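Local coordinates for uncharacterized protein (PDB 5M6Q) that is a microbial transglutaminase that probably cross-links proteins by transferring the gamma-glutamyl group of protein-bound glutamine to amines, at residues K129-W139 against M159-P168. Numbering follows the deposited sequence.
Sequences KRFYSWQNPDW and MSTYRYRARP. With MES (2-(N-morpholino)-ethanesulfonic acid), chain D.
The buried amide of Gln135 is read by the backbone of 163-165 at both its ends. Its OE1 accepts from Arg163 N and, on a lone pair, from Arg165 N (2.8 Å). Gln135 NE2 donates to Arg165 O at 2.8 Å. A second bond from NE2 to Tyr132 O, in its own segment, helps fix the rotation of the amide. The Gln135 side chain bends at chi2 (-60°), laying the amide against the Tyr162 ring with the two planes 28° apart. Two arginines return the grip on the backbone of 134-135: Arg163 NH1 reaches Gln135 O, and Arg165 NH1 reaches Trp134 O, each at 2.7 Å. Pro137 CB lies over one face of the Arg165 guanidinium, whose edge also meets the sulfonate of a MES molecule, probably from the crystallisation liquor, with NH2 donating to O3S at an N-H...O angle of 174°. Beyond, Arg167 CB sits over the centre of the Tyr132 ring in a CH-pi contact, 3.5 Å from the centroid. At the end of strand 122-131, Met159 CE makes a CH-pi contact over one face of Phe131, toward the rim, and Lys129 NZ donates to Tyr162 OH and also bonds Tyr175 OH. A water bridges Tyr132 N, Tyr162 OH and Arg165 O. The two loops are thus fastened by side chains that bond to backbone N-H and C=O groups, and in this crystal the sulfonate probably offsets part of the Arg165 charge.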
loop_
_atom_site.group_PDB
_atom_site.type_symbol
_atom_site.label_atom_id
_atom_site.label_comp_id
_atom_site.label_asym_id
_atom_site.label_seq_id
_atom_site.Cartn_x
_atom_site.Cartn_y
_atom_site.Cartn_z
ATOM N N LYS A 129 -4.087 3.143 -2.347
ATOM C CA LYS A 129 -3.638 3.979 -3.428
ATOM C C LYS A 129 -4.817 4.687 -4.070
ATOM O O LYS A 129 -5.837 4.073 -4.381
ATOM C CB LYS A 129 -2.880 3.146 -4.471
ATOM C CG LYS A 129 -2.457 3.920 -5.698
ATOM C CD LYS A 129 -2.006 2.935 -6.802
ATOM C CE LYS A 129 -1.694 3.647 -8.094
ATOM N NZ LYS A 129 -0.610 4.681 -7.938
ATOM N N ARG A 130 -4.661 5.986 -4.267
ATOM C CA ARG A 130 -5.641 6.784 -4.969
ATOM C C ARG A 130 -5.040 7.216 -6.301
ATOM O O ARG A 130 -3.860 7.582 -6.381
ATOM C CB ARG A 130 -6.056 8.003 -4.138
ATOM C CG ARG A 130 -6.538 7.664 -2.722
ATOM C CD ARG A 130 -7.146 8.879 -2.017
ATOM N NE ARG A 130 -8.275 9.455 -2.755
ATOM C CZ ARG A 130 -8.954 10.538 -2.376
ATOM N NH1 ARG A 130 -8.641 11.168 -1.247
ATOM N NH2 ARG A 130 -9.953 10.992 -3.121
ATOM N N PHE A 131 -5.847 7.166 -7.344
ATOM C CA PHE A 131 -5.349 7.432 -8.683
ATOM C C PHE A 131 -6.472 7.871 -9.616
ATOM O O PHE A 131 -7.636 7.972 -9.218
ATOM C CB PHE A 131 -4.627 6.189 -9.233
ATOM C CG PHE A 131 -5.509 4.963 -9.364
ATOM C CD1 PHE A 131 -5.816 4.181 -8.254
ATOM C CD2 PHE A 131 -5.999 4.574 -10.609
ATOM C CE1 PHE A 131 -6.598 3.044 -8.374
ATOM C CE2 PHE A 131 -6.794 3.423 -10.741
ATOM C CZ PHE A 131 -7.096 2.661 -9.622
ATOM N N TYR A 132 -6.105 8.157 -10.858
ATOM C CA TYR A 132 -7.033 8.632 -11.872
ATOM C C TYR A 132 -7.323 7.495 -12.852
ATOM O O TYR A 132 -6.417 6.781 -13.273
ATOM C CB TYR A 132 -6.436 9.850 -12.584
ATOM C CG TYR A 132 -7.306 10.518 -13.627
ATOM C CD1 TYR A 132 -8.599 10.915 -13.348
ATOM C CD2 TYR A 132 -6.803 10.777 -14.889
ATOM C CE1 TYR A 132 -9.376 11.551 -14.313
ATOM C CE2 TYR A 132 -7.556 11.413 -15.850
ATOM C CZ TYR A 132 -8.833 11.799 -15.564
ATOM O OH TYR A 132 -9.561 12.419 -16.553
ATOM N N SER A 133 -8.591 7.331 -13.198
ATOM C CA SER A 133 -9.044 6.182 -13.977
ATOM C C SER A 133 -8.660 6.269 -15.439
ATOM O O SER A 133 -8.449 5.247 -16.082
ATOM C CB SER A 133 -10.559 6.033 -13.871
ATOM O OG SER A 133 -11.197 7.175 -14.389
ATOM N N TRP A 134 -8.559 7.486 -15.960
ATOM C CA TRP A 134 -8.334 7.679 -17.387
ATOM C C TRP A 134 -6.853 7.531 -17.739
ATOM O O TRP A 134 -6.177 8.511 -18.030
ATOM C CB TRP A 134 -8.854 9.057 -17.820
ATOM C CG TRP A 134 -9.556 9.053 -19.139
ATOM C CD1 TRP A 134 -9.111 8.486 -20.298
ATOM C CD2 TRP A 134 -10.816 9.653 -19.448
ATOM N NE1 TRP A 134 -10.019 8.684 -21.303
ATOM C CE2 TRP A 134 -11.076 9.401 -20.810
ATOM C CE3 TRP A 134 -11.754 10.373 -18.705
ATOM C CZ2 TRP A 134 -12.231 9.852 -21.451
ATOM C CZ3 TRP A 134 -12.906 10.818 -19.342
ATOM C CH2 TRP A 134 -13.132 10.556 -20.701
ATOM N N GLN A 135 -6.359 6.298 -17.728
ATOM C CA GLN A 135 -4.921 6.050 -17.774
ATOM C C GLN A 135 -4.358 6.137 -19.184
ATOM O O GLN A 135 -3.143 6.210 -19.382
ATOM C CB GLN A 135 -4.613 4.679 -17.158
ATOM C CG GLN A 135 -4.591 4.708 -15.626
ATOM C CD GLN A 135 -3.550 5.672 -15.089
ATOM O OE1 GLN A 135 -2.346 5.466 -15.266
ATOM N NE2 GLN A 135 -4.007 6.733 -14.439
ATOM N N ASN A 136 -5.256 6.119 -20.163
ATOM C CA ASN A 136 -4.902 6.318 -21.561
ATOM C C ASN A 136 -5.873 7.329 -22.115
ATOM O O ASN A 136 -7.075 7.084 -22.131
ATOM C CB ASN A 136 -4.976 5.008 -22.346
ATOM C CG ASN A 136 -4.468 5.144 -23.775
ATOM O OD1 ASN A 136 -4.629 6.182 -24.422
ATOM N ND2 ASN A 136 -3.842 4.082 -24.271
ATOM N N PRO A 137 -5.357 8.481 -22.568
ATOM C CA PRO A 137 -6.249 9.547 -23.034
ATOM C C PRO A 137 -7.083 9.105 -24.246
ATOM O O PRO A 137 -8.099 9.726 -24.540
ATOM C CB PRO A 137 -5.286 10.682 -23.388
ATOM C CG PRO A 137 -3.953 10.036 -23.570
ATOM C CD PRO A 137 -3.933 8.827 -22.705
ATOM N N ASP A 138 -6.665 8.023 -24.903
ATOM C CA ASP A 138 -7.406 7.457 -26.025
ATOM C C ASP A 138 -8.645 6.668 -25.587
ATOM O O ASP A 138 -9.569 6.483 -26.380
ATOM C CB ASP A 138 -6.504 6.544 -26.862
ATOM C CG ASP A 138 -5.454 7.315 -27.655
ATOM O OD1 ASP A 138 -5.716 8.487 -28.011
ATOM O OD2 ASP A 138 -4.370 6.738 -27.924
ATOM N N TRP A 139 -8.660 6.185 -24.345
ATOM C CA TRP A 139 -9.814 5.432 -23.851
ATOM C C TRP A 139 -11.073 6.284 -23.947
ATOM O O TRP A 139 -11.029 7.500 -23.757
ATOM C CB TRP A 139 -9.619 4.994 -22.396
ATOM C CG TRP A 139 -8.574 3.972 -22.160
ATOM C CD1 TRP A 139 -7.811 3.328 -23.097
ATOM C CD2 TRP A 139 -8.175 3.454 -20.891
ATOM N NE1 TRP A 139 -6.956 2.444 -22.483
ATOM C CE2 TRP A 139 -7.165 2.494 -21.129
ATOM C CE3 TRP A 139 -8.581 3.698 -19.572
ATOM C CZ2 TRP A 139 -6.552 1.790 -20.098
ATOM C CZ3 TRP A 139 -7.962 3.004 -18.548
ATOM C CH2 TRP A 139 -6.960 2.060 -18.816
ATOM N N MET A 159 -5.274 -4.099 -11.966
ATOM C CA MET A 159 -4.413 -2.928 -12.107
ATOM C C MET A 159 -3.411 -3.035 -13.259
ATOM O O MET A 159 -2.544 -2.175 -13.404
ATOM C CB MET A 159 -3.649 -2.667 -10.804
ATOM C CG MET A 159 -4.523 -2.229 -9.628
ATOM S SD MET A 159 -5.357 -0.642 -9.858
ATOM C CE MET A 159 -4.007 0.561 -9.870
ATOM N N SER A 160 -3.535 -4.060 -14.093
ATOM C CA SER A 160 -2.504 -4.289 -15.107
ATOM C C SER A 160 -2.435 -3.178 -16.160
ATOM O O SER A 160 -1.384 -2.965 -16.747
ATOM C CB SER A 160 -2.717 -5.637 -15.788
ATOM O OG SER A 160 -3.954 -5.670 -16.449
ATOM N N THR A 161 -3.534 -2.462 -16.388
ATOM C CA THR A 161 -3.535 -1.365 -17.362
ATOM C C THR A 161 -2.999 -0.058 -16.801
ATOM O O THR A 161 -2.876 0.927 -17.538
ATOM C CB THR A 161 -4.945 -1.051 -17.897
ATOM O OG1 THR A 161 -5.815 -0.766 -16.795
ATOM C CG2 THR A 161 -5.492 -2.201 -18.726
ATOM N N TYR A 162 -2.693 -0.035 -15.504
ATOM C CA TYR A 162 -2.333 1.213 -14.849
ATOM C C TYR A 162 -0.954 1.724 -15.283
ATOM O O TYR A 162 0.015 0.975 -15.291
ATOM C CB TYR A 162 -2.394 1.043 -13.330
ATOM C CG TYR A 162 -2.089 2.320 -12.618
ATOM C CD1 TYR A 162 -2.994 3.382 -12.640
ATOM C CD2 TYR A 162 -0.887 2.489 -11.952
ATOM C CE1 TYR A 162 -2.708 4.575 -12.015
ATOM C CE2 TYR A 162 -0.598 3.663 -11.315
ATOM C CZ TYR A 162 -1.517 4.705 -11.344
ATOM O OH TYR A 162 -1.226 5.878 -10.706
ATOM N N ARG A 163 -0.873 3.003 -15.640
ATOM C CA ARG A 163 0.360 3.589 -16.198
ATOM C C ARG A 163 0.888 4.801 -15.423
ATOM O O ARG A 163 1.713 5.548 -15.945
ATOM C CB ARG A 163 0.129 4.031 -17.647
ATOM C CG ARG A 163 -0.581 3.037 -18.529
ATOM C CD ARG A 163 -0.851 3.636 -19.912
ATOM N NE ARG A 163 0.311 4.352 -20.442
ATOM C CZ ARG A 163 0.316 5.636 -20.803
ATOM N NH1 ARG A 163 -0.796 6.367 -20.713
ATOM N NH2 ARG A 163 1.437 6.188 -21.264
ATOM N N TYR A 164 0.390 5.020 -14.211
ATOM C CA TYR A 164 0.789 6.173 -13.396
ATOM C C TYR A 164 0.518 7.528 -14.056
ATOM O O TYR A 164 1.204 8.511 -13.764
ATOM C CB TYR A 164 2.272 6.087 -13.029
ATOM C CG TYR A 164 2.616 4.867 -12.214
ATOM C CD1 TYR A 164 2.534 4.885 -10.828
ATOM C CD2 TYR A 164 3.018 3.694 -12.833
ATOM C CE1 TYR A 164 2.839 3.768 -10.083
ATOM C CE2 TYR A 164 3.330 2.574 -12.104
ATOM C CZ TYR A 164 3.240 2.607 -10.734
ATOM O OH TYR A 164 3.555 1.471 -10.021
ATOM N N ARG A 165 -0.489 7.585 -14.919
ATOM C CA ARG A 165 -0.871 8.834 -15.559
ATOM C C ARG A 165 -1.727 9.706 -14.646
ATOM O O ARG A 165 -2.712 9.232 -14.091
ATOM C CB ARG A 165 -1.649 8.572 -16.851
ATOM C CG ARG A 165 -1.985 9.872 -17.593
ATOM C CD ARG A 165 -2.834 9.673 -18.861
ATOM N NE ARG A 165 -3.104 10.964 -19.484
ATOM C CZ ARG A 165 -4.316 11.471 -19.668
ATOM N NH1 ARG A 165 -5.382 10.776 -19.306
ATOM N NH2 ARG A 165 -4.462 12.669 -20.228
ATOM N N ALA A 166 -1.370 10.986 -14.529
ATOM C CA ALA A 166 -2.158 11.945 -13.754
ATOM C C ALA A 166 -3.326 12.493 -14.555
ATOM O O ALA A 166 -3.248 12.625 -15.774
ATOM C CB ALA A 166 -1.290 13.100 -13.285
ATOM N N ARG A 167 -4.404 12.836 -13.864
ATOM C CA ARG A 167 -5.357 13.771 -14.433
ATOM C C ARG A 167 -4.606 15.070 -14.773
ATOM O O ARG A 167 -3.931 15.634 -13.915
ATOM C CB ARG A 167 -6.504 14.039 -13.467
ATOM C CG ARG A 167 -7.535 14.985 -14.057
ATOM C CD ARG A 167 -8.703 15.217 -13.163
ATOM N NE ARG A 167 -9.666 16.065 -13.852
ATOM C CZ ARG A 167 -10.572 16.827 -13.255
ATOM N NH1 ARG A 167 -10.657 16.858 -11.930
ATOM N NH2 ARG A 167 -11.397 17.556 -13.996
ATOM N N PRO A 168 -4.693 15.524 -16.032
ATOM C CA PRO A 168 -3.933 16.714 -16.458
ATOM C C PRO A 168 -4.154 17.896 -15.510
ATOM O O PRO A 168 -5.303 18.257 -15.249
ATOM C CB PRO A 168 -4.496 17.021 -17.850
ATOM C CG PRO A 168 -5.128 15.734 -18.315
ATOM C CD PRO A 168 -5.599 15.022 -17.083
HETATM O O1 MES D . -11.487 15.311 -23.738
HETATM C C2 MES D . -10.059 15.411 -23.737
HETATM C C3 MES D . -9.398 14.035 -23.693
HETATM N N4 MES D . -10.046 13.282 -22.623
HETATM C C5 MES D . -11.500 13.186 -22.561
HETATM C C6 MES D . -12.018 14.617 -22.605
HETATM C C7 MES D . -9.269 12.296 -21.892
HETATM C C8 MES D . -9.515 12.733 -20.453
HETATM S S MES D . -8.141 13.423 -19.800
HETATM O O1S MES D . -8.540 14.612 -19.000
HETATM O O2S MES D . -7.495 12.431 -18.907
HETATM O O3S MES D . -7.179 13.809 -20.862
HETATM O O HOH W 1 -3.165 8.122 -11.471
#